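Local structure of extracellular solute-binding protein family 1 (Kribbella flavida, 5IXP) at residues 196-199 with 200-203; 173-176 with 177-180. The protein probably binds a solute outside the cell and delivers it to an ABC transporter, as extracellular solute-binding proteins of family 1 do. One frame throughout, in Å; residues are numbered along the deposited sequence. Where two conformers were deposited one is given.

Contact 1 lies within the early turns of helix 195-209; contact 2 is the turn by which the chain leaves helix 167-175 for the following loop, and the two helices, consecutive in the chain, pack together. The contact centres are about 11 Å apart. T200 CG2 packs on M174 CB and L197 CD1 on R175 CG, while L178 reaches T200 from the loop. Both are partly buried, contact 1 with two exposed residues and contact 2 with none among those touching, and contact 1 lies farther from the centre of the chain, about 21 Å against 13 Å. Regular helical bonding and a salt bridge hold contact 1; turn bonds and bridging waters hold contact 2.

Contact 1: 196-199 with 200-203; sequences LLKR and TWDQ
The carbonyl oxygen of L196 takes two bonds from T200. The backbone N of T200 lies 2.9 Å from L196 O. T200 was modelled in two conformers, and in the one given here its hydroxyl OG1 donates to the same L196 O at 3.0 Å, the two donors coming in from opposite faces of the carbonyl plane. In that conformer, what lets the hydroxyl fold back to the preceding turn is its place anti to its own carbonyl carbon (chi1 -60°). The bond from W201 N to L197 O is nearly straight, with an angle of 173° at the hydrogen, and the same i to i+4 pattern continues from D202 N to K198 O and from Q203 N to R199 O, as expected of an alpha helix.

K198 and D202, both partly exposed, form a salt bridge one turn apart. K198 NZ meets D202 OD1 at 2.9 Å on the syn lone pair, the side facing OD2, which stays 3.4 Å from NZ. The lysine leaves the backbone with CG anti to its N (chi1 -178°), then bends at chi2 and chi4, and on the way CD passes 3.9 Å from W201 CD1, approaching the indole obliquely. K198 also makes a cation-pi contact with W381, so its charge has an aromatic second partner.

Helix 195-209 is thus held on several sides: W201 packs on helix 356-371 and gives its NE1 to S377, Q203 NE2 bonds T145, and L197 and T200 rest on helix 167-175.

Contact 2: 173-176 with 177-180; sequences AMRN and QLIQ
Q177 N donates to M174 O at 3.1 Å, and L178 N to R175 O at 3.2 Å. Both donors stand well above the carbonyl planes, as the i to i+3 spacing of a turn brings them in off the lone pairs. Water 1 gives one hydrogen to M174 O and the other to Q177 OE1, 2.8 Å away, joining backbone to side chain; Q177 OE1 also accepts from W144 NE1. A second water links N176 O with L178 O, at 2.6 Å from the latter. The bond from L178 N closes a type I beta turn, R175 to L178, by which the chain leaves helix 167-175 for the loop leading to helix 195-209. Q350 NE2 reaches both R175 O and L178 O.

Side-chain packing follows the same bend. With its CG anti to the carbonyl carbon (chi1 -56°), L178 brings CB and CG up against R175 O, and its CD1 makes the apolar touch, 4.2 Å from R175 CG, the two side chains crossing at about a right angle. Replacing L178 with an alanine is likely to leave a gap beside the aliphatic part of R175 and to lose the leucine's own packing on L197 and T200. Alongside, Q177 CG rests 3.6 Å from A173 O.

Contact 1: 196-199 with 200-203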
ATOM      1  N   LEU A 196      12.705 -15.473  10.629  1.00 29.80           N
ATOM      2  CA  LEU A 196      11.915 -14.300  10.991  1.00 32.65           C
ATOM      3  C   LEU A 196      10.522 -14.362  10.383  1.00 30.30           C
ATOM      4  O   LEU A 196       9.550 -13.904  10.994  1.00 29.93           O
ATOM      5  CB  LEU A 196      12.623 -13.021  10.556  1.00 38.34           C
ATOM      6  CG  LEU A 196      12.944 -12.100  11.725  1.00 36.70           C
ATOM      7  CD1 LEU A 196      13.432 -10.780  11.210  1.00 38.21           C
ATOM      8  CD2 LEU A 196      11.732 -11.915  12.621  1.00 40.99           C
ATOM      9  N   LEU A 197      10.408 -14.931   9.186  1.00 28.88           N
ATOM     10  CA  LEU A 197       9.102 -15.150   8.578  1.00 25.55           C
ATOM     11  C   LEU A 197       8.250 -16.091   9.431  1.00 21.97           C
ATOM     12  O   LEU A 197       7.070 -15.820   9.689  1.00 20.35           O
ATOM     13  CB  LEU A 197       9.306 -15.712   7.178  1.00 26.82           C
ATOM     14  CG  LEU A 197       8.190 -15.683   6.155  1.00 26.15           C
ATOM     15  CD1 LEU A 197       7.799 -14.236   5.837  1.00 25.74           C
ATOM     16  CD2 LEU A 197       8.685 -16.413   4.904  1.00 25.61           C
ATOM     17  N   LYS A 198       8.833 -17.206   9.880  1.00 21.26           N
ATOM     18  CA  LYS A 198       8.097 -18.119  10.754  1.00 19.71           C
ATOM     19  C   LYS A 198       7.766 -17.454  12.087  1.00 18.53           C
ATOM     20  O   LYS A 198       6.691 -17.680  12.652  1.00 20.02           O
ATOM     21  CB  LYS A 198       8.894 -19.410  10.971  1.00 19.91           C
ATOM     22  CG  LYS A 198       8.190 -20.490  11.843  1.00 20.42           C
ATOM     23  CD  LYS A 198       6.756 -20.768  11.365  1.00 22.90           C
ATOM     24  CE  LYS A 198       6.248 -22.171  11.755  1.00 26.43           C
ATOM     25  NZ  LYS A 198       6.171 -22.426  13.226  1.00 26.66           N
ATOM     26  N   ARG A 199       8.665 -16.610  12.602  1.00 19.76           N
ATOM     27  CA  ARG A 199       8.357 -15.942  13.861  1.00 22.26           C
ATOM     28  C   ARG A 199       7.177 -14.991  13.705  1.00 19.99           C
ATOM     29  O   ARG A 199       6.341 -14.875  14.612  1.00 20.44           O
ATOM     30  CB  ARG A 199       9.589 -15.216  14.401  1.00 26.84           C
ATOM     31  CG  ARG A 199      10.481 -16.151  15.198  1.00 35.19           C
ATOM     32  CD  ARG A 199      11.516 -15.424  16.025  1.00 40.57           C
ATOM     33  NE  ARG A 199      12.458 -16.366  16.610  1.00 45.84           N
ATOM     34  CZ  ARG A 199      13.338 -16.046  17.552  1.00 48.80           C
ATOM     35  NH1 ARG A 199      13.388 -14.803  18.015  1.00 50.80           N
ATOM     36  NH2 ARG A 199      14.165 -16.967  18.033  1.00 47.36           N
ATOM     37  N   THR A 200       7.104 -14.295  12.565  0.78 17.19           N
ATOM     38  CA  THR A 200       5.948 -13.461  12.254  0.78 18.07           C
ATOM     39  C   THR A 200       4.675 -14.293  12.213  0.78 19.83           C
ATOM     40  O   THR A 200       3.658 -13.936  12.821  0.78 18.68           O
ATOM     41  CB  THR A 200       6.173 -12.763  10.911  0.78 19.20           C
ATOM     42  OG1 THR A 200       7.343 -11.943  10.992  0.78 21.28           O
ATOM     43  CG2 THR A 200       4.973 -11.909  10.529  0.78 19.68           C
ATOM     44  N   TRP A 201       4.718 -15.403  11.474  1.00 16.53           N
ATOM     45  CA  TRP A 201       3.604 -16.348  11.442  1.00 17.01           C
ATOM     46  C   TRP A 201       3.202 -16.768  12.854  1.00 17.76           C
ATOM     47  O   TRP A 201       2.023 -16.695  13.228  1.00 16.21           O
ATOM     48  CB  TRP A 201       4.015 -17.563  10.600  1.00 14.79           C
ATOM     49  CG  TRP A 201       3.055 -18.732  10.590  1.00 13.70           C
ATOM     50  CD1 TRP A 201       2.967 -19.739  11.520  1.00 16.87           C
ATOM     51  CD2 TRP A 201       2.096 -19.047   9.571  1.00 17.34           C
ATOM     52  NE1 TRP A 201       1.994 -20.643  11.152  1.00 16.93           N
ATOM     53  CE2 TRP A 201       1.447 -20.245   9.959  1.00 18.94           C
ATOM     54  CE3 TRP A 201       1.719 -18.433   8.369  1.00 16.75           C
ATOM     55  CZ2 TRP A 201       0.438 -20.839   9.186  1.00 18.01           C
ATOM     56  CZ3 TRP A 201       0.711 -19.017   7.605  1.00 18.92           C
ATOM     57  CH2 TRP A 201       0.081 -20.207   8.017  1.00 18.44           C
ATOM     58  N   ASP A 202       4.178 -17.196  13.661  1.00 15.66           N
ATOM     59  CA  ASP A 202       3.856 -17.689  14.999  1.00 20.32           C
ATOM     60  C   ASP A 202       3.170 -16.621  15.837  1.00 19.13           C
ATOM     61  O   ASP A 202       2.222 -16.916  16.576  1.00 19.36           O
ATOM     62  CB  ASP A 202       5.115 -18.182  15.710  1.00 22.08           C
ATOM     63  CG  ASP A 202       5.614 -19.499  15.158  1.00 25.33           C
ATOM     64  OD1 ASP A 202       4.839 -20.194  14.476  1.00 26.41           O
ATOM     65  OD2 ASP A 202       6.777 -19.843  15.415  1.00 28.37           O
ATOM     66  N   GLN A 203       3.636 -15.373  15.738  1.00 16.65           N
ATOM     67  CA  GLN A 203       3.076 -14.315  16.573  1.00 17.29           C
ATOM     68  C   GLN A 203       1.638 -13.990  16.174  1.00 17.96           C
ATOM     69  O   GLN A 203       0.789 -13.742  17.041  1.00 17.26           O
ATOM     70  CB  GLN A 203       3.967 -13.074  16.499  1.00 22.23           C
ATOM     71  CG  GLN A 203       3.630 -12.001  17.507  1.00 26.28           C
ATOM     72  CD  GLN A 203       4.724 -10.941  17.606  1.00 29.05           C
ATOM     73  OE1 GLN A 203       5.481 -10.727  16.659  1.00 28.98           O
ATOM     74  NE2 GLN A 203       4.820 -10.287  18.762  1.00 29.25           N
TER

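Contact 2: 173-176 with 177-180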
ATOM      1  N   ALA A 173       0.779  -6.273   7.051  1.00 17.12           N
ATOM      2  CA  ALA A 173       1.418  -5.146   7.722  1.00 18.69           C
ATOM      3  C   ALA A 173       2.791  -5.529   8.257  1.00 16.60           C
ATOM      4  O   ALA A 173       3.765  -4.790   8.069  1.00 18.71           O
ATOM      5  CB  ALA A 173       0.522  -4.626   8.845  1.00 17.67           C
HETATM    6  N   MSE A 174       2.902  -6.693   8.891  1.00 14.66           N
HETATM    7  CA  MSE A 174       4.170  -7.103   9.481  1.00 16.39           C
HETATM    8  C   MSE A 174       5.179  -7.586   8.450  1.00 18.22           C
HETATM    9  O   MSE A 174       6.357  -7.229   8.516  1.00 20.08           O
HETATM   10  CB  MSE A 174       3.944  -8.209  10.513  1.00 15.17           C
HETATM   11  CG  MSE A 174       3.054  -7.773  11.656  1.00 19.08           C
HETATM   12 SE   MSE A 174       2.876  -9.258  12.903  0.84 28.72          SE
HETATM   13  CE  MSE A 174       4.764  -9.372  13.431  1.00 27.98           C
ATOM     14  N   ARG A 175       4.730  -8.420   7.509  1.00 17.45           N
ATOM     15  CA  ARG A 175       5.675  -9.024   6.575  1.00 21.12           C
ATOM     16  C   ARG A 175       6.397  -7.970   5.756  1.00 22.49           C
ATOM     17  O   ARG A 175       7.589  -8.112   5.452  1.00 21.77           O
ATOM     18  CB  ARG A 175       4.975  -9.994   5.633  1.00 17.50           C
ATOM     19  CG  ARG A 175       5.991 -10.884   4.929  1.00 21.03           C
ATOM     20  CD  ARG A 175       5.423 -11.522   3.705  1.00 25.77           C
ATOM     21  NE  ARG A 175       5.286 -10.588   2.592  1.00 30.55           N
ATOM     22  CZ  ARG A 175       4.156  -9.971   2.269  1.00 31.14           C
ATOM     23  NH1 ARG A 175       3.062 -10.170   2.990  1.00 31.70           N
ATOM     24  NH2 ARG A 175       4.115  -9.158   1.223  1.00 33.94           N
ATOM     25  N   ASN A 176       5.691  -6.911   5.373  1.00 21.80           N
ATOM     26  CA  ASN A 176       6.307  -5.924   4.501  1.00 21.67           C
ATOM     27  C   ASN A 176       7.354  -5.080   5.207  1.00 23.22           C
ATOM     28  O   ASN A 176       8.088  -4.355   4.528  1.00 23.28           O
ATOM     29  CB  ASN A 176       5.231  -5.040   3.879  1.00 25.75           C
ATOM     30  CG  ASN A 176       4.561  -5.715   2.717  1.00 32.94           C
ATOM     31  OD1 ASN A 176       5.187  -5.938   1.685  1.00 38.32           O
ATOM     32  ND2 ASN A 176       3.298  -6.076   2.879  1.00 36.98           N
ATOM     33  N   GLN A 177       7.456  -5.170   6.533  1.00 26.34           N
ATOM     34  CA  GLN A 177       8.506  -4.480   7.270  1.00 24.80           C
ATOM     35  C   GLN A 177       9.803  -5.262   7.361  1.00 26.53           C
ATOM     36  O   GLN A 177      10.839  -4.667   7.677  1.00 27.43           O
ATOM     37  CB  GLN A 177       8.062  -4.182   8.697  1.00 24.19           C
ATOM     38  CG  GLN A 177       6.941  -3.203   8.808  1.00 23.51           C
ATOM     39  CD  GLN A 177       6.581  -2.960  10.254  1.00 20.08           C
ATOM     40  OE1 GLN A 177       6.637  -3.875  11.073  1.00 21.43           O
ATOM     41  NE2 GLN A 177       6.240  -1.730  10.583  1.00 20.51           N
ATOM     42  N   LEU A 178       9.768  -6.574   7.151  1.00 24.43           N
ATOM     43  CA  LEU A 178      10.976  -7.378   7.281  1.00 27.11           C
ATOM     44  C   LEU A 178      12.027  -6.912   6.288  1.00 27.81           C
ATOM     45  O   LEU A 178      11.706  -6.418   5.203  1.00 25.71           O
ATOM     46  CB  LEU A 178      10.666  -8.856   7.046  1.00 23.55           C
ATOM     47  CG  LEU A 178       9.582  -9.422   7.957  1.00 24.91           C
ATOM     48  CD1 LEU A 178       9.238 -10.848   7.549  1.00 25.89           C
ATOM     49  CD2 LEU A 178      10.050  -9.369   9.404  1.00 27.61           C
ATOM     50  N   ILE A 179      13.296  -7.071   6.675  1.00 30.26           N
ATOM     51  CA  ILE A 179      14.395  -6.775   5.764  1.00 33.53           C
ATOM     52  C   ILE A 179      14.397  -7.754   4.598  1.00 32.45           C
ATOM     53  O   ILE A 179      14.679  -7.382   3.456  1.00 37.58           O
ATOM     54  CB  ILE A 179      15.739  -6.788   6.514  1.00 37.27           C
ATOM     55  CG1 ILE A 179      15.877  -5.548   7.389  1.00 38.57           C
ATOM     56  CG2 ILE A 179      16.902  -6.855   5.536  1.00 42.61           C
ATOM     57  CD1 ILE A 179      17.264  -5.406   7.991  1.00 38.51           C
ATOM     58  N   GLN A 180      14.083  -9.018   4.860  1.00 31.36           N
ATOM     59  CA  GLN A 180      13.840  -9.943   3.770  1.00 31.00           C
ATOM     60  C   GLN A 180      12.619 -10.781   4.098  1.00 26.74           C
ATOM     61  O   GLN A 180      12.335 -11.081   5.261  1.00 25.43           O
ATOM     62  CB  GLN A 180      15.047 -10.845   3.489  1.00 34.16           C
ATOM     63  CG  GLN A 180      15.216 -11.967   4.461  1.00 37.62           C
ATOM     64  CD  GLN A 180      16.511 -12.692   4.240  1.00 46.05           C
ATOM     65  OE1 GLN A 180      17.419 -12.173   3.587  1.00 44.38           O
ATOM     66  NE2 GLN A 180      16.614 -13.899   4.784  1.00 51.94           N
TER
HETATM   67  O   HOH W   1       7.413  -6.588  11.113  1.00 32.54           O
HETATM   68  O   HOH W   2      10.974  -4.020   4.369  1.00 28.83           O